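Local atomic coordinates of oxidoreductase protein (Agrobacterium radiobacter, PDB entry 5UI9), a protein that binds NAD and a small dihydroxy acid side by side, and probably catalyses NAD-dependent oxidation or reduction as a GFO/IDH/MocA family member. Residues K98-S103 / K108-T113. Sequence-based numbering, arbitrary orientation.
Sequences KPFAKS and KAMVRT. With NAD (nicotinamide-adenine-dinucleotide), chain C; 8A1 ((2S)-2,3-dihydroxy-2-methylpropanoic acid), chain D.
K98 NZ is gripped by three groups: it donates to the carboxylate oxygen O of the bound dihydroxy acid at 2.7 Å and to the ribose hydroxyl O2D of NAD at 3.0 Å, and it forms a salt bridge with D178. The chain curls to get there: the bend at chi2 (64°) lays K98 CD 3.5 Å from C2N of the nicotinamide, and a second bend at chi3 carries CE and NZ on toward the acid and the ribose. The carbonyl of the same residue receives both hydroxyls of that ribose, K98 O lying 2.6 Å from NAD O3D, so one lysine fixes sugar and acid together. The cis peptide before P99 follows directly, a lysine-proline pair familiar from this dehydrogenase family. Beyond it the chain turns from the ligands to apolar contacts with the helix. F100, its CG swung opposite the backbone N (chi1 -173°), sends its ring toward M110 and V111. The methionine approaches from the opposite direction as a Met-aromatic contact: M110 SD lies 4.8 Å from the ring centroid and 26° off the ring normal, while M110 CE, turned by the bend at chi3, comes within 3.4 Å of F100 CE1. V111 CG2 instead meets the ring at its edge, in the ring plane, 3.7 Å from F100 CE2. A101 CB rests against the sulfur, M110 SD, at 3.8 Å. H80 donates to F100 O, and S103 OG N-caps the helix by bonding to D106 N. The contact thus folds the loop after strand 94-97 of the parallel Rossmann sheet against helix 104-116, which it leads into, with M110 also packed on helix 80-89 and F100 and V111 on helix 316-335.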
# COMPACT_ATOMS: atom_id res chain seq x y z
N LYS A 98 11.73 -20.24 11.51
CA LYS A 98 11.57 -18.82 11.81
C LYS A 98 10.78 -18.68 13.12
O LYS A 98 10.15 -19.65 13.55
CB LYS A 98 10.90 -18.02 10.67
CG LYS A 98 9.70 -18.62 9.94
CD LYS A 98 8.44 -18.84 10.79
CE LYS A 98 7.86 -17.54 11.32
NZ LYS A 98 6.49 -17.73 11.87
N PRO A 99 10.86 -17.53 13.81
CA PRO A 99 11.91 -16.53 13.62
C PRO A 99 13.29 -17.12 13.90
O PRO A 99 13.46 -17.86 14.87
CB PRO A 99 11.59 -15.47 14.69
CG PRO A 99 10.29 -15.87 15.31
CD PRO A 99 10.13 -17.34 15.07
N PHE A 100 14.27 -16.79 13.05
CA PHE A 100 15.62 -17.38 13.12
C PHE A 100 16.19 -17.30 14.54
O PHE A 100 16.52 -18.32 15.15
CB PHE A 100 16.52 -16.67 12.09
CG PHE A 100 17.90 -17.26 11.91
CD1 PHE A 100 18.24 -18.56 12.31
CD2 PHE A 100 18.87 -16.50 11.26
CE1 PHE A 100 19.51 -19.05 12.11
CE2 PHE A 100 20.14 -17.00 11.04
CZ PHE A 100 20.47 -18.27 11.47
N ALA A 101 16.24 -16.08 15.07
CA ALA A 101 16.77 -15.79 16.39
C ALA A 101 15.92 -14.72 17.09
O ALA A 101 14.99 -14.18 16.49
CB ALA A 101 18.20 -15.30 16.26
N LYS A 102 16.26 -14.45 18.34
CA LYS A 102 15.64 -13.37 19.11
C LYS A 102 16.13 -11.98 18.68
O LYS A 102 15.41 -11.00 18.84
CB LYS A 102 15.91 -13.54 20.61
CG LYS A 102 15.18 -14.71 21.23
CD LYS A 102 15.53 -14.89 22.71
CE LYS A 102 14.34 -15.42 23.50
NZ LYS A 102 14.76 -16.02 24.80
N SER A 103 17.35 -11.91 18.14
CA SER A 103 17.91 -10.64 17.66
C SER A 103 18.85 -10.89 16.48
O SER A 103 19.28 -12.03 16.24
CB SER A 103 18.67 -9.93 18.79
OG SER A 103 19.82 -10.66 19.18
N LYS A 108 23.49 -13.50 13.69
CA LYS A 108 24.86 -13.41 13.17
C LYS A 108 25.82 -14.41 13.81
O LYS A 108 26.63 -15.02 13.11
CB LYS A 108 25.44 -12.00 13.36
CG LYS A 108 24.94 -10.95 12.39
CD LYS A 108 25.62 -9.63 12.69
CE LYS A 108 25.00 -8.46 11.94
NZ LYS A 108 25.45 -7.16 12.51
N ALA A 109 25.74 -14.57 15.14
CA ALA A 109 26.60 -15.53 15.85
C ALA A 109 26.30 -16.96 15.42
O ALA A 109 27.22 -17.77 15.24
CB ALA A 109 26.45 -15.39 17.36
N MET A 110 25.01 -17.27 15.24
CA MET A 110 24.59 -18.59 14.75
C MET A 110 25.13 -18.89 13.35
O MET A 110 25.61 -20.00 13.08
CB MET A 110 23.05 -18.71 14.76
CG MET A 110 22.44 -18.78 16.15
SD MET A 110 20.75 -18.16 16.23
CE MET A 110 19.87 -19.53 15.50
N VAL A 111 25.07 -17.88 12.48
CA VAL A 111 25.62 -17.99 11.13
C VAL A 111 27.14 -18.17 11.19
O VAL A 111 27.68 -19.03 10.48
CB VAL A 111 25.23 -16.77 10.26
CG1 VAL A 111 25.98 -16.75 8.93
CG2 VAL A 111 23.73 -16.77 9.99
N ARG A 112 27.81 -17.40 12.04
CA ARG A 112 29.27 -17.45 12.17
C ARG A 112 29.76 -18.82 12.67
O ARG A 112 30.72 -19.38 12.13
CB ARG A 112 29.78 -16.33 13.09
CG ARG A 112 31.29 -16.10 13.04
N THR A 113 29.08 -19.36 13.69
CA THR A 113 29.43 -20.67 14.26
C THR A 113 29.29 -21.80 13.24
O THR A 113 30.12 -22.69 13.19
CB THR A 113 28.56 -21.01 15.49
OG1 THR A 113 28.47 -19.87 16.35
CG2 THR A 113 29.17 -22.18 16.27
PA NAD C . 4.75 -25.25 19.56
O1A NAD C . 4.89 -24.61 20.93
O2A NAD C . 3.44 -25.87 19.15
O5B NAD C . 5.89 -26.37 19.41
C5B NAD C . 7.19 -26.22 19.97
C4B NAD C . 7.59 -27.58 20.54
O4B NAD C . 8.98 -27.56 20.83
C3B NAD C . 6.86 -27.90 21.84
O3B NAD C . 6.28 -29.21 21.74
C2B NAD C . 7.93 -27.82 22.92
O2B NAD C . 7.72 -28.79 23.95
C1B NAD C . 9.20 -28.08 22.14
N9A NAD C . 10.46 -27.47 22.64
C8A NAD C . 10.67 -26.18 22.98
N7A NAD C . 11.97 -26.01 23.35
C5A NAD C . 12.60 -27.20 23.24
C6A NAD C . 13.96 -27.73 23.48
N6A NAD C . 14.96 -26.94 23.92
N1A NAD C . 14.18 -29.04 23.23
C2A NAD C . 13.21 -29.87 22.79
N3A NAD C . 11.95 -29.45 22.56
C4A NAD C . 11.59 -28.15 22.76
O3 NAD C . 5.21 -24.18 18.46
PN NAD C . 4.73 -24.21 16.92
O1N NAD C . 3.40 -23.51 16.78
O2N NAD C . 4.88 -25.60 16.37
O5D NAD C . 5.83 -23.24 16.30
C5D NAD C . 7.21 -23.60 16.35
C4D NAD C . 7.97 -22.69 15.40
O4D NAD C . 7.46 -22.87 14.08
C3D NAD C . 7.81 -21.22 15.77
O3D NAD C . 9.08 -20.58 15.77
C2D NAD C . 6.90 -20.66 14.69
O2D NAD C . 7.21 -19.31 14.33
C1D NAD C . 7.15 -21.60 13.51
N1N NAD C . 6.04 -21.73 12.54
C2N NAD C . 6.36 -21.67 11.24
C3N NAD C . 5.41 -21.78 10.23
C7N NAD C . 5.87 -21.69 8.80
O7N NAD C . 6.97 -22.15 8.50
N7N NAD C . 5.08 -21.13 7.88
C4N NAD C . 4.08 -21.96 10.60
C5N NAD C . 3.75 -22.03 11.95
C6N NAD C . 4.75 -21.92 12.92
OXT 8A1 D . 3.01 -19.43 8.84
C 8A1 D . 3.45 -18.84 9.85
O 8A1 D . 4.67 -18.68 10.06
CA 8A1 D . 2.47 -18.29 10.86
CB 8A1 D . 2.25 -16.83 10.49
O1 8A1 D . 1.19 -16.24 11.26
O2 8A1 D . 3.03 -18.39 12.18
C3 8A1 D . 1.18 -19.10 10.84